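Local coordinates for protein tryptophan synthase alpha-subunit (Pyrococcus furiosus, PDB 1GEQ) that cleaves indoleglycerol phosphate to indole and glyceraldehyde 3-phosphate, as the alpha subunit of the complex that makes tryptophan, at residues Q19-L22 with N23-A27; N143-D146 with E147-K150; N61-K64 with L65-F69. One frame throughout, in Å; residues are numbered along the deposited sequence.

Contact 1: residues Q19-L22 with N23-A27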
loop_
_atom_site.group_PDB
_atom_site.type_symbol
_atom_site.label_atom_id
_atom_site.label_comp_id
_atom_site.label_asym_id
_atom_site.label_seq_id
_atom_site.Cartn_x
_atom_site.Cartn_y
_atom_site.Cartn_z
ATOM N N GLN A 19 -3.152 18.006 4.123
ATOM C CA GLN A 19 -4.144 18.087 5.187
ATOM C C GLN A 19 -5.338 17.179 4.904
ATOM O O GLN A 19 -5.872 16.535 5.808
ATOM C CB GLN A 19 -4.628 19.528 5.364
ATOM C CG GLN A 19 -5.535 19.708 6.568
ATOM C CD GLN A 19 -4.816 19.418 7.877
ATOM O OE1 GLN A 19 -5.318 18.677 8.727
ATOM N NE2 GLN A 19 -3.635 20.003 8.045
ATOM N N SER A 20 -5.763 17.129 3.647
ATOM C CA SER A 20 -6.889 16.281 3.292
ATOM C C SER A 20 -6.512 14.815 3.492
ATOM O O SER A 20 -7.315 14.032 3.984
ATOM C CB SER A 20 -7.311 16.537 1.843
ATOM O OG SER A 20 -7.835 17.855 1.702
ATOM N N THR A 21 -5.283 14.457 3.118
ATOM C CA THR A 21 -4.810 13.087 3.271
ATOM C C THR A 21 -4.978 12.662 4.725
ATOM O O THR A 21 -5.542 11.610 5.009
ATOM C CB THR A 21 -3.322 12.948 2.877
ATOM O OG1 THR A 21 -3.145 13.344 1.512
ATOM C CG2 THR A 21 -2.864 11.498 3.031
ATOM N N LEU A 22 -4.479 13.486 5.643
ATOM C CA LEU A 22 -4.596 13.202 7.072
ATOM C C LEU A 22 -6.064 13.024 7.447
ATOM O O LEU A 22 -6.426 12.069 8.136
ATOM C CB LEU A 22 -3.970 14.337 7.894
ATOM C CG LEU A 22 -4.026 14.219 9.423
ATOM C CD1 LEU A 22 -3.439 12.879 9.865
ATOM C CD2 LEU A 22 -3.259 15.380 10.054
ATOM N N ASN A 23 -6.914 13.943 6.988
ATOM C CA ASN A 23 -8.340 13.867 7.269
ATOM C C ASN A 23 -8.931 12.553 6.764
ATOM O O ASN A 23 -9.778 11.947 7.426
ATOM C CB ASN A 23 -9.085 15.034 6.612
ATOM C CG ASN A 23 -8.856 16.352 7.324
ATOM O OD1 ASN A 23 -8.257 16.398 8.400
ATOM N ND2 ASN A 23 -9.342 17.433 6.729
ATOM N N PHE A 24 -8.499 12.116 5.585
ATOM C CA PHE A 24 -9.009 10.867 5.031
ATOM C C PHE A 24 -8.584 9.694 5.908
ATOM O O PHE A 24 -9.393 8.820 6.206
ATOM C CB PHE A 24 -8.491 10.642 3.601
ATOM C CG PHE A 24 -8.900 11.715 2.616
ATOM C CD1 PHE A 24 -10.087 12.431 2.784
ATOM C CD2 PHE A 24 -8.125 11.969 1.487
ATOM C CE1 PHE A 24 -10.493 13.379 1.838
ATOM C CE2 PHE A 24 -8.523 12.912 0.538
ATOM C CZ PHE A 24 -9.709 13.622 0.715
ATOM N N LEU A 25 -7.317 9.670 6.309
ATOM C CA LEU A 25 -6.801 8.586 7.143
ATOM C C LEU A 25 -7.560 8.455 8.462
ATOM O O LEU A 25 -7.937 7.352 8.872
ATOM C CB LEU A 25 -5.309 8.802 7.425
ATOM C CG LEU A 25 -4.344 8.690 6.239
ATOM C CD1 LEU A 25 -2.928 8.953 6.712
ATOM C CD2 LEU A 25 -4.460 7.318 5.608
ATOM N N LEU A 26 -7.781 9.581 9.130
ATOM C CA LEU A 26 -8.497 9.579 10.400
ATOM C C LEU A 26 -9.928 9.074 10.227
ATOM O O LEU A 26 -10.466 8.399 11.101
ATOM C CB LEU A 26 -8.491 10.992 10.995
ATOM C CG LEU A 26 -7.102 11.446 11.460
ATOM C CD1 LEU A 26 -7.085 12.944 11.728
ATOM C CD2 LEU A 26 -6.723 10.670 12.709
ATOM N N ALA A 27 -10.544 9.385 9.093
ATOM C CA ALA A 27 -11.908 8.935 8.853
ATOM C C ALA A 27 -12.009 7.441 8.529
ATOM O O ALA A 27 -13.009 6.800 8.859
ATOM C CB ALA A 27 -12.538 9.752 7.730
#

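Contact 2: residues N143-D146 with E147-K150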
loop_
_atom_site.group_PDB
_atom_site.type_symbol
_atom_site.label_atom_id
_atom_site.label_comp_id
_atom_site.label_asym_id
_atom_site.label_seq_id
_atom_site.Cartn_x
_atom_site.Cartn_y
_atom_site.Cartn_z
ATOM N N ASN A 143 2.999 -12.885 -13.211
ATOM C CA ASN A 143 4.066 -13.554 -13.956
ATOM C C ASN A 143 5.220 -13.955 -13.043
ATOM O O ASN A 143 6.284 -14.354 -13.501
ATOM C CB ASN A 143 4.574 -12.668 -15.102
ATOM C CG ASN A 143 5.256 -11.409 -14.615
ATOM O OD1 ASN A 143 4.844 -10.815 -13.618
ATOM N ND2 ASN A 143 6.292 -10.974 -15.333
ATOM N N THR A 144 5.005 -13.837 -11.737
ATOM C CA THR A 144 6.019 -14.223 -10.763
ATOM C C THR A 144 5.945 -15.747 -10.606
ATOM O O THR A 144 4.899 -16.278 -10.269
ATOM C CB THR A 144 5.748 -13.578 -9.384
ATOM O OG1 THR A 144 5.782 -12.148 -9.502
ATOM C CG2 THR A 144 6.788 -14.049 -8.365
ATOM N N PRO A 145 7.050 -16.473 -10.871
ATOM C CA PRO A 145 7.052 -17.935 -10.736
ATOM C C PRO A 145 7.114 -18.388 -9.272
ATOM O O PRO A 145 7.534 -17.638 -8.401
ATOM C CB PRO A 145 8.302 -18.348 -11.510
ATOM C CG PRO A 145 9.240 -17.187 -11.243
ATOM C CD PRO A 145 8.321 -15.989 -11.435
ATOM N N ASP A 146 6.708 -19.629 -9.013
ATOM C CA ASP A 146 6.721 -20.171 -7.655
ATOM C C ASP A 146 8.071 -20.008 -6.972
ATOM O O ASP A 146 8.144 -19.620 -5.801
ATOM C CB ASP A 146 6.370 -21.661 -7.666
ATOM C CG ASP A 146 4.913 -21.917 -7.975
ATOM O OD1 ASP A 146 4.113 -20.963 -7.921
ATOM O OD2 ASP A 146 4.572 -23.079 -8.261
ATOM N N GLU A 147 9.143 -20.316 -7.695
ATOM C CA GLU A 147 10.477 -20.216 -7.129
ATOM C C GLU A 147 10.780 -18.813 -6.632
ATOM O O GLU A 147 11.387 -18.649 -5.574
ATOM C CB GLU A 147 11.533 -20.638 -8.151
ATOM C CG GLU A 147 11.174 -21.902 -8.921
ATOM C CD GLU A 147 10.151 -21.628 -10.004
ATOM O OE1 GLU A 147 10.483 -20.884 -10.947
ATOM O OE2 GLU A 147 9.015 -22.142 -9.910
ATOM N N ARG A 148 10.370 -17.801 -7.391
ATOM C CA ARG A 148 10.618 -16.427 -6.979
ATOM C C ARG A 148 9.713 -16.025 -5.807
ATOM O O ARG A 148 10.108 -15.231 -4.966
ATOM C CB ARG A 148 10.413 -15.460 -8.147
ATOM C CG ARG A 148 11.199 -14.159 -7.995
ATOM C CD ARG A 148 10.789 -13.095 -9.017
ATOM N NE ARG A 148 10.783 -13.570 -10.401
ATOM C CZ ARG A 148 11.857 -13.950 -11.086
ATOM N NH1 ARG A 148 13.060 -13.927 -10.524
ATOM N NH2 ARG A 148 11.730 -14.347 -12.347
ATOM N N LEU A 149 8.493 -16.554 -5.769
ATOM C CA LEU A 149 7.586 -16.253 -4.662
ATOM C C LEU A 149 8.223 -16.713 -3.346
ATOM O O LEU A 149 8.091 -16.053 -2.316
ATOM C CB LEU A 149 6.239 -16.963 -4.851
ATOM C CG LEU A 149 5.128 -16.156 -5.536
ATOM C CD1 LEU A 149 3.929 -17.056 -5.799
ATOM C CD2 LEU A 149 4.728 -14.975 -4.659
ATOM N N LYS A 150 8.920 -17.847 -3.391
ATOM C CA LYS A 150 9.565 -18.387 -2.201
ATOM C C LYS A 150 10.679 -17.460 -1.729
ATOM O O LYS A 150 10.810 -17.191 -0.534
ATOM C CB LYS A 150 10.158 -19.765 -2.486
ATOM C CG LYS A 150 9.192 -20.751 -3.080
ATOM C CD LYS A 150 9.846 -22.106 -3.246
ATOM C CE LYS A 150 9.249 -22.835 -4.433
ATOM N NZ LYS A 150 7.762 -22.904 -4.358
#

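Contact 3: residues N61-K64 with L65-F69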
loop_
_atom_site.group_PDB
_atom_site.type_symbol
_atom_site.label_atom_id
_atom_site.label_comp_id
_atom_site.label_asym_id
_atom_site.label_seq_id
_atom_site.Cartn_x
_atom_site.Cartn_y
_atom_site.Cartn_z
ATOM N N ASN A 61 -0.206 19.780 -7.214
ATOM C CA ASN A 61 -0.585 20.618 -6.087
ATOM C C ASN A 61 0.626 20.966 -5.221
ATOM O O ASN A 61 0.491 21.596 -4.175
ATOM C CB ASN A 61 -1.671 19.926 -5.257
ATOM C CG ASN A 61 -2.996 19.812 -6.007
ATOM O OD1 ASN A 61 -3.957 19.217 -5.514
ATOM N ND2 ASN A 61 -3.051 20.385 -7.202
ATOM N N GLY A 62 1.807 20.553 -5.667
ATOM C CA GLY A 62 3.031 20.866 -4.944
ATOM C C GLY A 62 3.384 20.031 -3.728
ATOM O O GLY A 62 3.731 20.574 -2.678
ATOM N N PHE A 63 3.322 18.713 -3.857
ATOM C CA PHE A 63 3.662 17.846 -2.736
ATOM C C PHE A 63 5.169 17.753 -2.544
ATOM O O PHE A 63 5.936 17.784 -3.505
ATOM C CB PHE A 63 3.076 16.448 -2.945
ATOM C CG PHE A 63 3.538 15.445 -1.932
ATOM C CD1 PHE A 63 4.625 14.617 -2.198
ATOM C CD2 PHE A 63 2.916 15.355 -0.694
ATOM C CE1 PHE A 63 5.077 13.713 -1.239
ATOM C CE2 PHE A 63 3.364 14.458 0.266
ATOM C CZ PHE A 63 4.446 13.635 -0.009
ATOM N N LYS A 64 5.587 17.649 -1.288
ATOM C CA LYS A 64 6.998 17.549 -0.944
ATOM C C LYS A 64 7.226 16.250 -0.187
ATOM O O LYS A 64 6.437 15.890 0.681
ATOM C CB LYS A 64 7.410 18.752 -0.087
ATOM C CG LYS A 64 8.310 19.739 -0.810
ATOM C CD LYS A 64 7.810 20.012 -2.222
ATOM C CE LYS A 64 8.833 20.806 -3.025
ATOM N NZ LYS A 64 8.618 20.670 -4.492
ATOM N N LEU A 65 8.306 15.554 -0.527
ATOM C CA LEU A 65 8.639 14.274 0.096
ATOM C C LEU A 65 8.437 14.228 1.602
ATOM O O LEU A 65 7.756 13.338 2.111
ATOM C CB LEU A 65 10.089 13.889 -0.206
ATOM C CG LEU A 65 10.522 12.550 0.400
ATOM C CD1 LEU A 65 9.852 11.414 -0.357
ATOM C CD2 LEU A 65 12.036 12.406 0.341
ATOM N N ARG A 66 9.042 15.176 2.309
ATOM C CA ARG A 66 8.954 15.228 3.762
ATOM C C ARG A 66 7.536 15.381 4.298
ATOM O O ARG A 66 7.262 15.022 5.445
ATOM C CB ARG A 66 9.849 16.351 4.292
ATOM C CG ARG A 66 11.308 16.209 3.867
ATOM C CD ARG A 66 12.257 16.057 5.057
ATOM N NE ARG A 66 13.095 14.863 4.946
ATOM C CZ ARG A 66 13.925 14.610 3.935
ATOM N NH1 ARG A 66 14.040 15.471 2.931
ATOM N NH2 ARG A 66 14.636 13.491 3.925
ATOM N N GLU A 67 6.629 15.905 3.481
ATOM C CA GLU A 67 5.250 16.074 3.928
ATOM C C GLU A 67 4.626 14.719 4.225
ATOM O O GLU A 67 3.676 14.620 4.999
ATOM C CB GLU A 67 4.435 16.828 2.876
ATOM C CG GLU A 67 4.702 18.325 2.886
ATOM C CD GLU A 67 4.048 19.048 1.731
ATOM O OE1 GLU A 67 4.246 20.274 1.616
ATOM O OE2 GLU A 67 3.338 18.394 0.934
ATOM N N ALA A 68 5.165 13.673 3.609
ATOM C CA ALA A 68 4.658 12.328 3.837
ATOM C C ALA A 68 4.910 11.985 5.297
ATOM O O ALA A 68 4.051 11.429 5.975
ATOM C CB ALA A 68 5.380 11.337 2.927
ATOM N N PHE A 69 6.100 12.330 5.780
ATOM C CA PHE A 69 6.460 12.053 7.160
ATOM C C PHE A 69 5.615 12.875 8.125
ATOM O O PHE A 69 5.370 12.456 9.251
ATOM C CB PHE A 69 7.951 12.328 7.392
ATOM C CG PHE A 69 8.868 11.467 6.562
ATOM C CD1 PHE A 69 8.696 10.082 6.519
ATOM C CD2 PHE A 69 9.915 12.034 5.835
ATOM C CE1 PHE A 69 9.556 9.275 5.765
ATOM C CE2 PHE A 69 10.777 11.238 5.080
ATOM C CZ PHE A 69 10.598 9.855 5.045
#

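Contact 1: residues Q19-L22 with N23-A27
Asn23, Phe24, Leu25 and Leu26 each meet the residue four places earlier, Gln19, Ser20, Thr21 and Leu22, within helix 18-28. This is a local contact along one helix, on the crossover between strands 6-12 and 35-38. Four successive i to i+4 backbone hydrogen bonds hold it. Phe24 N to Ser20 O is 2.8 Å, and Asn23 N to Gln19 O is 3.0 Å and nearly straight at 164°. The Phe24 side chain leans back over the preceding turn. Its CG stands anti to its own carbonyl carbon (chi1 -61°). This brings one ring face over Ser20 O, which lies 3.1 Å from Phe24 CG and is offset toward the rim. That oxygen therefore has the Phe24 amide as donor and the ring as cover. At the far end of the ring, Phe24 CZ meets Ser20 CB at 3.9 Å. The Ser20 hydroxyl is held elsewhere, by Asp17. Leu22 and Leu26 form an apolar pair one turn apart. Leu22 CG lies 4.0 Å from Leu26 CD1, the branch that turns back toward Leu22. The Gln19 and Asn23 amides meet obliquely, planes 60° apart, with Gln19 OE1 3.7 Å from Asn23 OD1, not a hydrogen bond. Thr21 OG1 bonds Gly14 N and Asp17 O and so ties the helix to the loop before it. Leu25 and Thr21 face Ile71 of helix 65-76, while Phe24 reaches Leu238 of helix 235-246 and Leu11 of strand 6-12. The whole is typical of the first beta-alpha-beta crossover of a TIM barrel, with an outer helix packed between its two neighbours.

Contact 2: residues N143-D146 with E147-K150
Arg148 folds back over Pro145 at the start of helix 146-155. Its CB meets two residues of the preceding loop: Pro145 CG at 3.7 Å and Thr144 CG2 at 3.9 Å. CG, roughly anti to the backbone N (chi1 -155°), carries the chain back along the loop, with CD near the Thr144 methyl. A bend at chi3 (-51°) swings the head back to the proline ring, where NE comes within 3.6 Å of Pro145 CD. CZ and NH2 stay near the same ring, NH2 about equally far from Pro145 CD and CG. These are van der Waals contacts of the guanidinium with the ring carbons. Glu147 crosses the proline at about a right angle. Its bent chain sets OE1 3.4 Å from Pro145 CB, and OE2 comes near Asp146 CB.

Pro145 is the N-cap residue. Its carbonyl oxygen takes a good bond from Leu149 N at 3.0 Å and a weak one from Arg148 N, bent to 120°. One residue on, Lys150 N bonds Asp146 O at 3.1 Å. The lysine chain curls over that oxygen, with CG 3.1 Å from Asp146 O. The Thr144 methyl also touches Leu149 CG at 3.9 Å, while its hydroxyl bonds Ala141 O. The Asp146 carboxylate points to helix 177-189. There OD2 forms a salt bridge with Arg188, and OD1 makes a weak, long ion pair with Arg185. Lys150 and Asp146 both touch Ile189. The loop after strand 135-140 thus enters helix 146-155, whose first turn rests against helix 177-189 on the outside of the barrel.

Contact 3: residues N61-K64 with L65-F69
The backbone of Leu65, leading into helix 65-76, passes along the Phe63 ring in the turn that joins helices 49-60 and 65-76 on the outside of the TIM barrel. Before that turn a Schellman motif closes helix 49-60, with Gly62 the first residue to leave helical angles. A CB there would press on the carbonyl O of Asn61. Leu65 N and CA both lie 3.8 Å from Phe63 CE1, and the Leu65 side chain leads off to Ile39 and Phe100. Arg66 turns outward to a salt bridge with Glu103 of helix 97-107. Glu67 comes back toward the turn. Its N bonds Lys64 O at 2.8 Å, approaching from above the carbonyl plane, 47° out of it. Its chain is extended beyond CG and runs past the Phe63 ring in the opposite direction. The carboxylate is turned 80° from the ring, and OE2 lies 3.5 Å from Phe63 CD2. Glu67 OE2 also accepts a weak bond from Lys64 N at 3.2 Å. Glu67 CB touches Phe63 CE2 at 3.7 Å. Ala68 and Phe69 come last: Phe69 meets Phe100 edge-to-face, and Ala68 sets its methyl at the edge of the Phe63 ring, in plane, with CB 3.8 Å from Phe63 CZ.

How the contacts relate
All three contacts lie in the helical layer round the eight-stranded sheet of one TIM barrel. Along the chain they come in the order contact 1, contact 3, contact 2. Contacts 1 and 3 are neighbours: their centres are 14 Å apart and their nearest atoms about 7 Å apart. Helices 18-28 and 65-76 pack side by side, so Thr21 and Leu25 of contact 1 touch Ile71, further along the helix that contact 3 leads into. Contact 2 is across the chain's centre, 36 Å from contact 1 and 35 Å from contact 3, centre to centre. Contact 1 runs along a helix body; in contacts 2 and 3, away from the active-site residues, loops lead into helices.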